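PDB 2IMP: lactaldehyde dehydrogenase from Escherichia coli, which catalyses the irreversible NAD+-dependent oxidation of L-lactaldehyde to L-lactate in L-fucose and L-rhamnose breakdown, and also oxidises glycolaldehyde. Local coordinates for residues Q6-M9 / Q14-T17; P58-L63 / G196-V201; E215-P220 / M238-K243; E267-A272 / S414-N419; V373-S378 / A404-Y409. One frame throughout, in Å; residues are numbered along the deposited sequence.

Contact 1: Q6-M9 / Q14-T17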
# COMPACT_ATOMS: atom_id res chain seq x y z
N GLN A 6 -16.63 18.69 42.65
CA GLN A 6 -16.53 19.74 41.65
C GLN A 6 -15.22 19.57 40.86
O GLN A 6 -14.13 19.81 41.38
CB GLN A 6 -16.59 21.12 42.34
CG GLN A 6 -17.80 21.22 43.28
CD GLN A 6 -18.30 22.65 43.44
OE1 GLN A 6 -19.52 22.86 43.56
NE2 GLN A 6 -17.41 23.62 43.47
N HIS A 7 -15.35 19.13 39.61
CA HIS A 7 -14.20 18.85 38.77
C HIS A 7 -13.44 20.05 38.17
O HIS A 7 -14.03 21.07 37.80
CB HIS A 7 -14.62 17.92 37.63
CG HIS A 7 -15.02 16.55 38.08
ND1 HIS A 7 -14.17 15.71 38.76
CD2 HIS A 7 -16.18 15.87 37.94
CE1 HIS A 7 -14.79 14.57 39.02
NE2 HIS A 7 -16.01 14.64 38.53
N PRO A 8 -12.10 19.92 38.09
CA PRO A 8 -11.24 20.95 37.52
C PRO A 8 -10.91 20.50 36.08
O PRO A 8 -11.11 19.34 35.73
CB PRO A 8 -10.00 20.87 38.40
CG PRO A 8 -9.88 19.39 38.62
CD PRO A 8 -11.32 18.97 38.90
N MET A 9 -10.43 21.43 35.26
CA MET A 9 -10.04 21.07 33.91
C MET A 9 -8.58 20.61 33.89
O MET A 9 -7.86 20.77 34.89
CB MET A 9 -10.21 22.28 32.97
CG MET A 9 -11.66 22.69 32.72
SD MET A 9 -11.84 24.06 31.54
CE MET A 9 -13.15 25.02 32.34
N GLN A 14 -1.38 20.03 34.06
CA GLN A 14 -1.83 20.15 35.44
C GLN A 14 -3.35 20.39 35.57
O GLN A 14 -3.98 20.95 34.67
CB GLN A 14 -1.10 21.30 36.14
CG GLN A 14 -1.41 22.69 35.57
CD GLN A 14 -0.62 23.82 36.23
OE1 GLN A 14 -0.74 24.99 35.84
NE2 GLN A 14 0.19 23.48 37.22
N PHE A 15 -3.93 19.95 36.68
CA PHE A 15 -5.34 20.23 36.89
C PHE A 15 -5.52 21.69 37.33
O PHE A 15 -4.81 22.16 38.22
CB PHE A 15 -5.94 19.28 37.93
CG PHE A 15 -6.15 17.88 37.43
CD1 PHE A 15 -5.27 16.86 37.77
CD2 PHE A 15 -7.23 17.59 36.60
CE1 PHE A 15 -5.46 15.57 37.29
CE2 PHE A 15 -7.43 16.29 36.11
CZ PHE A 15 -6.54 15.28 36.46
N VAL A 16 -6.43 22.40 36.69
CA VAL A 16 -6.67 23.80 37.03
C VAL A 16 -8.05 24.05 37.65
O VAL A 16 -9.08 23.84 37.01
CB VAL A 16 -6.52 24.70 35.78
CG1 VAL A 16 -6.75 26.16 36.16
CG2 VAL A 16 -5.13 24.53 35.18
N THR A 17 -8.05 24.50 38.91
CA THR A 17 -9.30 24.78 39.60
C THR A 17 -10.12 25.92 38.97
O THR A 17 -9.61 27.02 38.75
CB THR A 17 -9.06 25.11 41.09
OG1 THR A 17 -8.55 23.95 41.77
CG2 THR A 17 -10.36 25.55 41.76

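Contact 2: P58-L63 / G196-V201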
# COMPACT_ATOMS: atom_id res chain seq x y z
N PRO A 58 5.66 20.85 18.70
CA PRO A 58 6.95 20.66 18.03
C PRO A 58 7.83 19.59 18.73
O PRO A 58 8.35 18.68 18.08
CB PRO A 58 7.58 22.05 18.09
CG PRO A 58 6.37 22.95 17.98
CD PRO A 58 5.39 22.28 18.92
N GLU A 59 8.00 19.73 20.05
CA GLU A 59 8.77 18.77 20.83
C GLU A 59 8.18 17.34 20.77
O GLU A 59 8.91 16.35 20.72
CB GLU A 59 8.83 19.18 22.29
CG GLU A 59 9.85 20.23 22.66
CD GLU A 59 9.84 20.51 24.17
OE1 GLU A 59 8.84 21.08 24.66
OE2 GLU A 59 10.82 20.13 24.85
N TRP A 60 6.85 17.27 20.83
CA TRP A 60 6.16 15.99 20.78
C TRP A 60 6.36 15.30 19.41
O TRP A 60 6.75 14.14 19.34
CB TRP A 60 4.67 16.19 21.09
CG TRP A 60 3.83 14.92 21.10
CD1 TRP A 60 2.88 14.55 20.18
CD2 TRP A 60 3.87 13.87 22.07
NE1 TRP A 60 2.34 13.34 20.52
CE2 TRP A 60 2.92 12.89 21.67
CE3 TRP A 60 4.62 13.65 23.24
CZ2 TRP A 60 2.71 11.72 22.41
CZ3 TRP A 60 4.40 12.47 23.97
CH2 TRP A 60 3.45 11.52 23.54
N GLU A 61 6.12 16.04 18.33
CA GLU A 61 6.33 15.46 17.01
C GLU A 61 7.82 15.08 16.78
O GLU A 61 8.12 14.12 16.08
CB GLU A 61 5.86 16.40 15.89
CG GLU A 61 6.09 15.81 14.49
CD GLU A 61 5.34 16.53 13.36
OE1 GLU A 61 4.94 17.71 13.54
OE2 GLU A 61 5.17 15.91 12.28
N ALA A 62 8.72 15.85 17.40
CA ALA A 62 10.15 15.58 17.26
C ALA A 62 10.57 14.25 17.92
O ALA A 62 11.61 13.67 17.58
CB ALA A 62 10.95 16.73 17.85
N LEU A 63 9.76 13.78 18.87
CA LEU A 63 10.04 12.50 19.51
C LEU A 63 9.89 11.32 18.53
O LEU A 63 8.96 11.30 17.72
CB LEU A 63 9.09 12.27 20.68
CG LEU A 63 9.27 13.09 21.95
CD1 LEU A 63 8.18 12.72 22.95
CD2 LEU A 63 10.65 12.84 22.54
N GLY A 196 2.71 10.99 33.88
CA GLY A 196 3.62 12.04 33.45
C GLY A 196 3.70 12.43 31.99
O GLY A 196 4.74 12.96 31.57
N LEU A 197 2.66 12.17 31.20
CA LEU A 197 2.70 12.57 29.80
C LEU A 197 3.18 14.03 29.63
O LEU A 197 2.71 14.92 30.35
CB LEU A 197 1.30 12.43 29.17
CG LEU A 197 1.23 12.61 27.64
CD1 LEU A 197 1.88 11.41 26.97
CD2 LEU A 197 -0.23 12.75 27.19
N PRO A 198 4.12 14.29 28.71
CA PRO A 198 4.60 15.66 28.52
C PRO A 198 3.44 16.68 28.51
O PRO A 198 2.43 16.49 27.82
CB PRO A 198 5.33 15.59 27.19
CG PRO A 198 5.89 14.20 27.20
CD PRO A 198 4.72 13.38 27.72
N ARG A 199 3.61 17.75 29.27
CA ARG A 199 2.61 18.81 29.38
C ARG A 199 2.13 19.37 28.02
O ARG A 199 2.93 19.58 27.11
CB ARG A 199 3.16 19.96 30.23
CG ARG A 199 4.41 20.59 29.63
CD ARG A 199 5.05 21.62 30.55
NE ARG A 199 4.30 22.87 30.62
CZ ARG A 199 4.61 23.88 31.42
NH1 ARG A 199 5.65 23.78 32.23
NH2 ARG A 199 3.88 24.99 31.42
N GLY A 200 0.83 19.61 27.91
CA GLY A 200 0.27 20.15 26.69
C GLY A 200 -0.14 19.15 25.63
O GLY A 200 -0.97 19.48 24.78
N VAL A 201 0.41 17.94 25.67
CA VAL A 201 0.05 16.94 24.67
C VAL A 201 -1.42 16.49 24.75
O VAL A 201 -2.09 16.33 23.73
CB VAL A 201 0.99 15.71 24.76
CG1 VAL A 201 0.55 14.63 23.76
CG2 VAL A 201 2.42 16.15 24.46

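Contact 3: E215-P220 / M238-K243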
# COMPACT_ATOMS: atom_id res chain seq x y z
N GLU A 215 -15.44 26.88 20.38
CA GLU A 215 -14.07 27.40 20.38
C GLU A 215 -13.07 26.31 19.87
O GLU A 215 -12.08 26.62 19.20
CB GLU A 215 -13.69 27.88 21.78
CG GLU A 215 -12.30 28.52 21.92
CD GLU A 215 -12.05 29.68 20.95
OE1 GLU A 215 -13.01 30.38 20.57
OE2 GLU A 215 -10.88 29.90 20.59
N LEU A 216 -13.35 25.06 20.19
CA LEU A 216 -12.50 23.97 19.74
C LEU A 216 -12.62 23.75 18.21
O LEU A 216 -11.73 23.18 17.57
CB LEU A 216 -12.84 22.67 20.49
CG LEU A 216 -12.58 22.69 22.00
CD1 LEU A 216 -12.97 21.35 22.61
CD2 LEU A 216 -11.11 22.99 22.29
N ALA A 217 -13.73 24.22 17.65
CA ALA A 217 -13.96 24.12 16.22
C ALA A 217 -13.54 25.38 15.43
O ALA A 217 -13.06 25.28 14.29
CB ALA A 217 -15.44 23.82 15.95
N GLY A 218 -13.68 26.54 16.06
CA GLY A 218 -13.36 27.79 15.41
C GLY A 218 -12.01 28.44 15.66
O GLY A 218 -11.67 29.41 14.99
N ASN A 219 -11.24 27.94 16.61
CA ASN A 219 -9.93 28.53 16.86
C ASN A 219 -8.94 28.29 15.69
O ASN A 219 -8.73 27.15 15.27
CB ASN A 219 -9.35 27.98 18.17
CG ASN A 219 -8.10 28.71 18.60
OD1 ASN A 219 -7.08 28.68 17.92
ND2 ASN A 219 -8.18 29.39 19.75
N PRO A 220 -8.34 29.36 15.16
CA PRO A 220 -7.39 29.29 14.04
C PRO A 220 -6.13 28.41 14.25
O PRO A 220 -5.49 28.00 13.28
CB PRO A 220 -7.03 30.75 13.78
CG PRO A 220 -7.15 31.37 15.14
CD PRO A 220 -8.43 30.74 15.68
N MET A 238 -18.93 22.04 11.65
CA MET A 238 -18.34 22.20 10.33
C MET A 238 -18.48 23.64 9.80
O MET A 238 -17.55 24.18 9.22
CB MET A 238 -18.96 21.22 9.34
CG MET A 238 -18.29 21.22 7.97
SD MET A 238 -18.91 19.90 6.90
CE MET A 238 -18.13 20.35 5.34
N ALA A 239 -19.65 24.23 10.01
CA ALA A 239 -19.86 25.60 9.57
C ALA A 239 -18.83 26.54 10.22
O ALA A 239 -18.26 27.42 9.57
CB ALA A 239 -21.28 26.05 9.92
N THR A 240 -18.59 26.33 11.51
CA THR A 240 -17.62 27.15 12.23
C THR A 240 -16.18 26.88 11.78
O THR A 240 -15.38 27.81 11.65
CB THR A 240 -17.76 26.92 13.75
OG1 THR A 240 -19.04 27.40 14.17
CG2 THR A 240 -16.67 27.65 14.51
N ALA A 241 -15.87 25.61 11.54
CA ALA A 241 -14.54 25.25 11.06
C ALA A 241 -14.23 25.91 9.70
O ALA A 241 -13.08 26.25 9.41
CB ALA A 241 -14.42 23.73 10.94
N ALA A 242 -15.28 26.10 8.91
CA ALA A 242 -15.16 26.72 7.60
C ALA A 242 -14.47 28.09 7.62
O ALA A 242 -13.72 28.42 6.70
CB ALA A 242 -16.55 26.85 6.96
N LYS A 243 -14.72 28.87 8.67
CA LYS A 243 -14.12 30.19 8.81
C LYS A 243 -12.58 30.19 8.66
O LYS A 243 -11.99 31.15 8.17
CB LYS A 243 -14.50 30.80 10.16
CG LYS A 243 -15.99 31.14 10.28
CD LYS A 243 -16.30 31.80 11.61
CE LYS A 243 -17.72 32.37 11.63
NZ LYS A 243 -18.77 31.34 11.40

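Contact 4: E267-A272 / S414-N419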
# COMPACT_ATOMS: atom_id res chain seq x y z
N GLU A 267 -33.11 -18.02 13.90
CA GLU A 267 -32.53 -17.94 15.23
C GLU A 267 -31.38 -16.92 15.32
O GLU A 267 -31.36 -16.06 16.20
CB GLU A 267 -32.02 -19.32 15.67
CG GLU A 267 -33.06 -20.42 15.54
CD GLU A 267 -32.56 -21.75 16.10
OE1 GLU A 267 -31.49 -22.21 15.66
OE2 GLU A 267 -33.26 -22.32 16.97
N LEU A 268 -30.45 -17.03 14.38
CA LEU A 268 -29.31 -16.12 14.32
C LEU A 268 -29.75 -14.65 14.16
O LEU A 268 -29.33 -13.77 14.91
CB LEU A 268 -28.40 -16.54 13.16
CG LEU A 268 -27.04 -15.87 12.93
CD1 LEU A 268 -26.26 -16.68 11.89
CD2 LEU A 268 -27.22 -14.44 12.45
N ALA A 269 -30.61 -14.40 13.17
CA ALA A 269 -31.11 -13.06 12.91
C ALA A 269 -31.74 -12.38 14.14
O ALA A 269 -31.38 -11.26 14.50
CB ALA A 269 -32.12 -13.10 11.77
N VAL A 270 -32.69 -13.07 14.79
CA VAL A 270 -33.34 -12.51 15.97
C VAL A 270 -32.34 -12.18 17.10
O VAL A 270 -32.39 -11.10 17.69
CB VAL A 270 -34.41 -13.48 16.53
CG1 VAL A 270 -35.00 -12.91 17.81
CG2 VAL A 270 -35.52 -13.68 15.50
N LYS A 271 -31.45 -13.12 17.38
CA LYS A 271 -30.44 -12.91 18.41
C LYS A 271 -29.51 -11.73 18.06
O LYS A 271 -29.21 -10.88 18.90
CB LYS A 271 -29.61 -14.18 18.59
CG LYS A 271 -28.52 -14.05 19.65
CD LYS A 271 -27.70 -15.32 19.79
CE LYS A 271 -26.59 -15.14 20.82
NZ LYS A 271 -25.80 -16.39 21.01
N ALA A 272 -29.08 -11.68 16.80
CA ALA A 272 -28.21 -10.60 16.35
C ALA A 272 -28.86 -9.21 16.48
O ALA A 272 -28.20 -8.24 16.84
CB ALA A 272 -27.80 -10.84 14.90
N SER A 414 -26.95 -4.19 7.57
CA SER A 414 -26.84 -5.63 7.78
C SER A 414 -27.88 -6.47 7.03
O SER A 414 -29.00 -6.02 6.76
CB SER A 414 -26.92 -5.96 9.27
OG SER A 414 -28.22 -5.74 9.78
N ILE A 415 -27.50 -7.70 6.70
CA ILE A 415 -28.40 -8.61 6.01
C ILE A 415 -28.20 -10.08 6.42
O ILE A 415 -27.08 -10.50 6.73
CB ILE A 415 -28.26 -8.49 4.47
CG1 ILE A 415 -29.31 -9.36 3.78
CG2 ILE A 415 -26.86 -8.90 4.04
CD1 ILE A 415 -29.37 -9.20 2.28
N TYR A 416 -29.29 -10.84 6.44
CA TYR A 416 -29.27 -12.25 6.80
C TYR A 416 -29.82 -13.16 5.71
O TYR A 416 -31.00 -13.10 5.37
CB TYR A 416 -30.04 -12.46 8.10
CG TYR A 416 -29.55 -11.57 9.21
CD1 TYR A 416 -29.92 -10.22 9.25
CD2 TYR A 416 -28.66 -12.03 10.17
CE1 TYR A 416 -29.42 -9.37 10.22
CE2 TYR A 416 -28.14 -11.18 11.15
CZ TYR A 416 -28.53 -9.85 11.16
OH TYR A 416 -28.01 -8.99 12.11
N THR A 417 -28.95 -13.99 5.16
CA THR A 417 -29.31 -14.89 4.08
C THR A 417 -28.27 -16.00 3.89
O THR A 417 -27.19 -15.95 4.48
CB THR A 417 -29.45 -14.10 2.76
OG1 THR A 417 -29.78 -14.98 1.68
CG2 THR A 417 -28.14 -13.40 2.43
N GLN A 418 -28.60 -17.00 3.08
CA GLN A 418 -27.69 -18.10 2.84
C GLN A 418 -27.34 -18.30 1.35
O GLN A 418 -26.63 -19.25 0.98
CB GLN A 418 -28.27 -19.38 3.44
CG GLN A 418 -28.77 -19.18 4.88
CD GLN A 418 -29.26 -20.47 5.51
OE1 GLN A 418 -28.82 -20.84 6.61
NE2 GLN A 418 -30.19 -21.14 4.86
N ASN A 419 -27.84 -17.40 0.51
CA ASN A 419 -27.60 -17.48 -0.93
C ASN A 419 -26.40 -16.61 -1.42
O ASN A 419 -26.37 -15.39 -1.22
CB ASN A 419 -28.88 -17.10 -1.68
CG ASN A 419 -28.73 -17.21 -3.19
OD1 ASN A 419 -28.10 -16.36 -3.84
ND2 ASN A 419 -29.30 -18.27 -3.76

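Contact 5: V373-S378 / A404-Y409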
# COMPACT_ATOMS: atom_id res chain seq x y z
N VAL A 373 -45.46 -0.82 9.81
CA VAL A 373 -44.82 0.46 9.56
C VAL A 373 -44.54 0.67 8.07
O VAL A 373 -44.25 -0.28 7.35
CB VAL A 373 -43.49 0.57 10.34
CG1 VAL A 373 -42.86 1.94 10.09
CG2 VAL A 373 -43.74 0.37 11.83
N ARG A 374 -44.64 1.91 7.61
CA ARG A 374 -44.38 2.21 6.22
C ARG A 374 -43.10 3.04 5.99
O ARG A 374 -42.82 3.97 6.75
CB ARG A 374 -45.58 2.95 5.61
CG ARG A 374 -46.88 2.16 5.60
CD ARG A 374 -48.01 2.97 4.99
NE ARG A 374 -49.27 2.24 4.98
CZ ARG A 374 -50.39 2.68 4.42
NH1 ARG A 374 -50.42 3.86 3.80
NH2 ARG A 374 -51.50 1.95 4.46
N GLN A 375 -42.34 2.68 4.97
CA GLN A 375 -41.12 3.40 4.64
C GLN A 375 -41.31 4.92 4.69
O GLN A 375 -40.39 5.68 5.00
CB GLN A 375 -40.64 2.99 3.24
CG GLN A 375 -39.34 3.64 2.78
CD GLN A 375 -38.19 3.37 3.72
OE1 GLN A 375 -38.00 2.24 4.19
NE2 GLN A 375 -37.40 4.40 4.00
N GLU A 376 -42.54 5.34 4.39
CA GLU A 376 -42.93 6.74 4.39
C GLU A 376 -42.90 7.41 5.78
O GLU A 376 -42.38 8.51 5.94
CB GLU A 376 -44.34 6.88 3.81
CG GLU A 376 -44.63 5.97 2.62
CD GLU A 376 -46.10 5.99 2.22
OE1 GLU A 376 -46.61 7.06 1.84
OE2 GLU A 376 -46.74 4.92 2.29
N MET A 377 -43.49 6.73 6.76
CA MET A 377 -43.56 7.23 8.14
C MET A 377 -42.29 7.93 8.66
O MET A 377 -41.17 7.47 8.42
CB MET A 377 -43.93 6.08 9.09
CG MET A 377 -45.41 5.70 9.05
SD MET A 377 -45.85 4.30 10.11
CE MET A 377 -46.93 3.37 9.01
N SER A 378 -42.49 9.03 9.37
CA SER A 378 -41.38 9.81 9.92
C SER A 378 -40.48 9.03 10.90
O SER A 378 -39.33 9.41 11.12
CB SER A 378 -41.91 11.07 10.61
OG SER A 378 -42.81 10.74 11.65
N ALA A 404 -33.58 0.52 2.34
CA ALA A 404 -32.47 0.74 3.25
C ALA A 404 -31.64 1.96 2.80
O ALA A 404 -31.26 2.81 3.61
CB ALA A 404 -31.58 -0.51 3.29
N ASN A 405 -31.39 2.05 1.49
CA ASN A 405 -30.65 3.17 0.94
C ASN A 405 -31.41 4.50 1.02
O ASN A 405 -30.82 5.57 0.96
CB ASN A 405 -30.27 2.92 -0.52
CG ASN A 405 -29.18 1.88 -0.67
OD1 ASN A 405 -28.37 1.70 0.23
ND2 ASN A 405 -29.14 1.21 -1.81
N ASP A 406 -32.73 4.40 1.16
CA ASP A 406 -33.57 5.58 1.27
C ASP A 406 -33.45 6.25 2.65
O ASP A 406 -34.37 6.21 3.47
CB ASP A 406 -35.03 5.21 0.99
CG ASP A 406 -35.96 6.40 1.11
OD1 ASP A 406 -35.65 7.45 0.51
OD2 ASP A 406 -37.00 6.28 1.79
N SER A 407 -32.29 6.86 2.88
CA SER A 407 -31.98 7.51 4.14
C SER A 407 -30.85 8.55 4.02
O SER A 407 -29.93 8.38 3.22
CB SER A 407 -31.58 6.44 5.17
OG SER A 407 -30.98 6.99 6.32
N ASP A 408 -30.92 9.63 4.80
CA ASP A 408 -29.86 10.62 4.77
C ASP A 408 -28.59 10.11 5.47
O ASP A 408 -27.54 10.75 5.42
CB ASP A 408 -30.29 11.93 5.42
CG ASP A 408 -31.22 12.73 4.54
OD1 ASP A 408 -30.96 12.78 3.32
OD2 ASP A 408 -32.19 13.32 5.07
N TYR A 409 -28.71 8.97 6.12
CA TYR A 409 -27.58 8.37 6.81
C TYR A 409 -27.07 7.09 6.14
O TYR A 409 -27.85 6.33 5.56
CB TYR A 409 -27.95 8.10 8.27
CG TYR A 409 -28.43 9.34 8.98
CD1 TYR A 409 -29.78 9.70 8.96
CD2 TYR A 409 -27.53 10.18 9.63
CE1 TYR A 409 -30.21 10.88 9.56
CE2 TYR A 409 -27.95 11.36 10.24
CZ TYR A 409 -29.29 11.71 10.20
OH TYR A 409 -29.71 12.88 10.77

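Contact 1: Q6-M9 / Q14-T17
Met9 and Val16 face each other as an antiparallel hydrogen-bonded pair, and Phe15 and Pro8 fill in beside them. Val16 N gives a short bond to Met9 O, 2.8 Å long. The return bond is longer: Met9 N reaches Val16 O at 3.3 Å. Met9 O also receives a CA-H...O contact from Phe15 CA at 3.3 Å, so one carbonyl oxygen is approached by two neighbouring residues.

Along the Phe15 side chain, CB stands 3.9 Å from Met9 O and 4.0 Å from Pro8 CG. Its chi1 of -74° sets CG anti to the carbonyl carbon, which carries the ring back past Pro8, and Phe15 CD2 meets Pro8 CG at 3.8 Å. The Phe15 side chain also packs on Ala189, Lys190 and Asp193 of helix 183-195, and Tyr10 meets its ring edge-to-face. Pro8 CB in turn rests 3.4 Å from Val16 O. The pairing is that of a short beta hairpin at the protein surface, with 14-16 an outermost strand, within the chain, of a mixed sheet laid against helix 183-195.

Contact 2: P58-L63 / G196-V201
Trp60 swings its CG anti to the backbone N (chi1 -179°), which sends the indole off the last turn of helix 43-62 toward the loop 196-201, and Val201 answers with CG1 anti to its own N (chi1 176°), presenting both methyls to the ring. Val201 CG1 sits over the centre of the six-membered ring of Trp60, 3.8 Å from the centroid and 18° off the normal, a CH-pi contact. Val201 CG2 comes down beside it and touches Trp60 CE3 at 3.5 Å, so the valine fork spans the fused part of the indole. At the far end of the benzo ring, Leu197 CD1 meets Trp60 CH2 at 3.8 Å and Pro198 CD meets Trp60 CZ3 at 3.9 Å, both side chains crossing the indole at about a right angle.

The polar end of the indole is tied down separately: NE1 donates to Leu167 O of helix 155-168, which should fix the rotation of the ring. Trp71 of helix 65-81 also meets Trp60 and packs on Leu197 and Pro198. The loop gets its shape from a Schellman motif at Gly196, closing helix 183-195, followed by a type II beta turn from Pro198 to Val201. The arrangement is a helix-to-strand connection of the alpha/beta cofactor-binding domain, covered by a tryptophan from the N-terminal helices.

Contact 3: E215-P220 / M238-K243
Ala217, Gly218, Thr240 and Ala241 bring two helix ends within touching distance, Gly218 CA and Ala241 CA being only 5.2 Å apart. At the start of the first segment, Glu215 turns away from the partner helix and is occupied on its own side: its OE2 accepts from Asn219 ND2 at 2.9 Å, met nearly end-on to the C-O bond, and also forms a salt bridge with Arg47 NE. Leu216 likewise faces elsewhere, onto Val174 and Lys176 of strand 172-176.

Ala217 is the first residue to lean on the second helix. Its CB lies 4.3 Å from Thr240 CG2, and its carbonyl oxygen receives a CA-H...O contact from Ala241 CA at 3.6 Å; Ala241 CB is 3.9 Å from Ala217 O. Gly218 makes the tightest approach, its CA 3.4 Å from Thr240 CG2. Gly218 has no side chain, and the Thr240 methyl lies directly against its backbone. Thr240 puts CG2 anti to its backbone N, which aims the methyl at Gly218, while OG1, beside that N, is engaged by Gln214 OE1, an NAD(+)-binding residue, and by Lys236 O.

Asn219 is the first residue past the helix, its OD1 taking the N-H of Lys221. This is close helix-helix packing of small residues in the NAD-binding alpha/beta domain, the Ala217 side chain about 6 Å from the bound dinucleotide. Helix 209-218 lies between helix 43-62, which meets Glu215, Leu216 and Asn219, and helix 231-242, which also packs through Met238, Ala239, Ala241 and Ala242 on a second subunit.

Contact 4: E267-A272 / S414-N419
Tyr416 lays its ring against one side of helix 266-274, where Leu268, Ala269 and Ala272 receive it. Ala269 CA sits over one face, offset toward the rim: it is 4.2 Å from the Tyr416 centroid and 25° off the normal, a CH-pi contact, and Ala269 CB comes within 3.9 Å of Tyr416 CG. Leu268 comes in at the ring edge, near its plane, with CD2 3.6 Å from Tyr416 CD2. Further out, Ala272 CB is 3.8 Å from Tyr416 CE2 and 3.4 Å from Tyr416 OH, so the methyl reaches the phenol end of the ring.

Tyr416 chi1 of -54° holds CG anti to the carbonyl carbon, projecting the ring from the strand onto the helix.

Behind the ring, strand 409-416 is pinned by backbone bonds from Tyr416 to Ile259 and from Ile415 to Tyr436 and Asn438. Beyond it, Asp263 holds Thr417 OG1 and Gln418 N, and Gln418 makes backbone bonds to a third subunit. Helix 266-274 thus packs on the catalytic-domain sheet that contains strand 409-416; the axes of 267-272 and 414-416 approach to 9.5 Å, their directions 153° apart. The two small alanines let the aromatic ring lie close to the helix backbone, and the attraction is probably mostly dispersive, resting on shape rather than polar pairing.

Contact 5: V373-S378 / A404-Y409
Two surface loops of the domain that carries the catalytic cysteine meet here: residues 373-378, between strands 368-371 and 388-394, and the turn that leads from helix 397-405 into strand 409-416. A single hydrogen bond joins them, from Gln375 NE2 to Asp406 OD2, 2.9 Å long and bent, with 134° at the hydrogen. The donor reaches OD2 on its anti side, somewhat out of the carboxylate plane. The amide and carboxylate planes stand 66° apart.

Gln375 CG lies anti to the backbone N, and the bend at chi2 (58°) turns the amide so that NE2 reaches Asp406 OD2. Asp406 extends the opposite way, and the two side chains lie alongside, pointing opposite ways. The other end of the amide is engaged as well: Gln375 OE1 is hydrogen-bonded to Tyr292 OH, which helps to settle the amide orientation. His381 packs on Asp406.

On the second loop, Asp406 is the centre of an inverse gamma turn. Ser407 OG then takes the N-H of Tyr409, with 3.0 Å between Ser407 OG and Tyr409 N, an ST turn. The whole is a helix-to-strand turn of an alpha/beta fold, tethered to a neighbouring inter-strand loop by one polar bridge.

Overall arrangement
Contacts 1, 2 and 3 belong to the cofactor-binding half of the subunit, contacts 4 and 5 to the other half; contacts 1 and 4 lie on opposite sides of the chain's centre, about 49 Å apart between centres. Contacts 2 and 4 are buried and apolar, each built round one aromatic ring. Contact 3, partly buried, relies on small residues and close backbones. Contacts 1 and 5 lie at the surface and use hydrogen bonds: backbone pairing in the first, a side-chain bridge in the second. Helix 183-195 packs on contact 1 and runs into the loop of contact 2, while contact 5 is nested within the chain loop closed by contact 4.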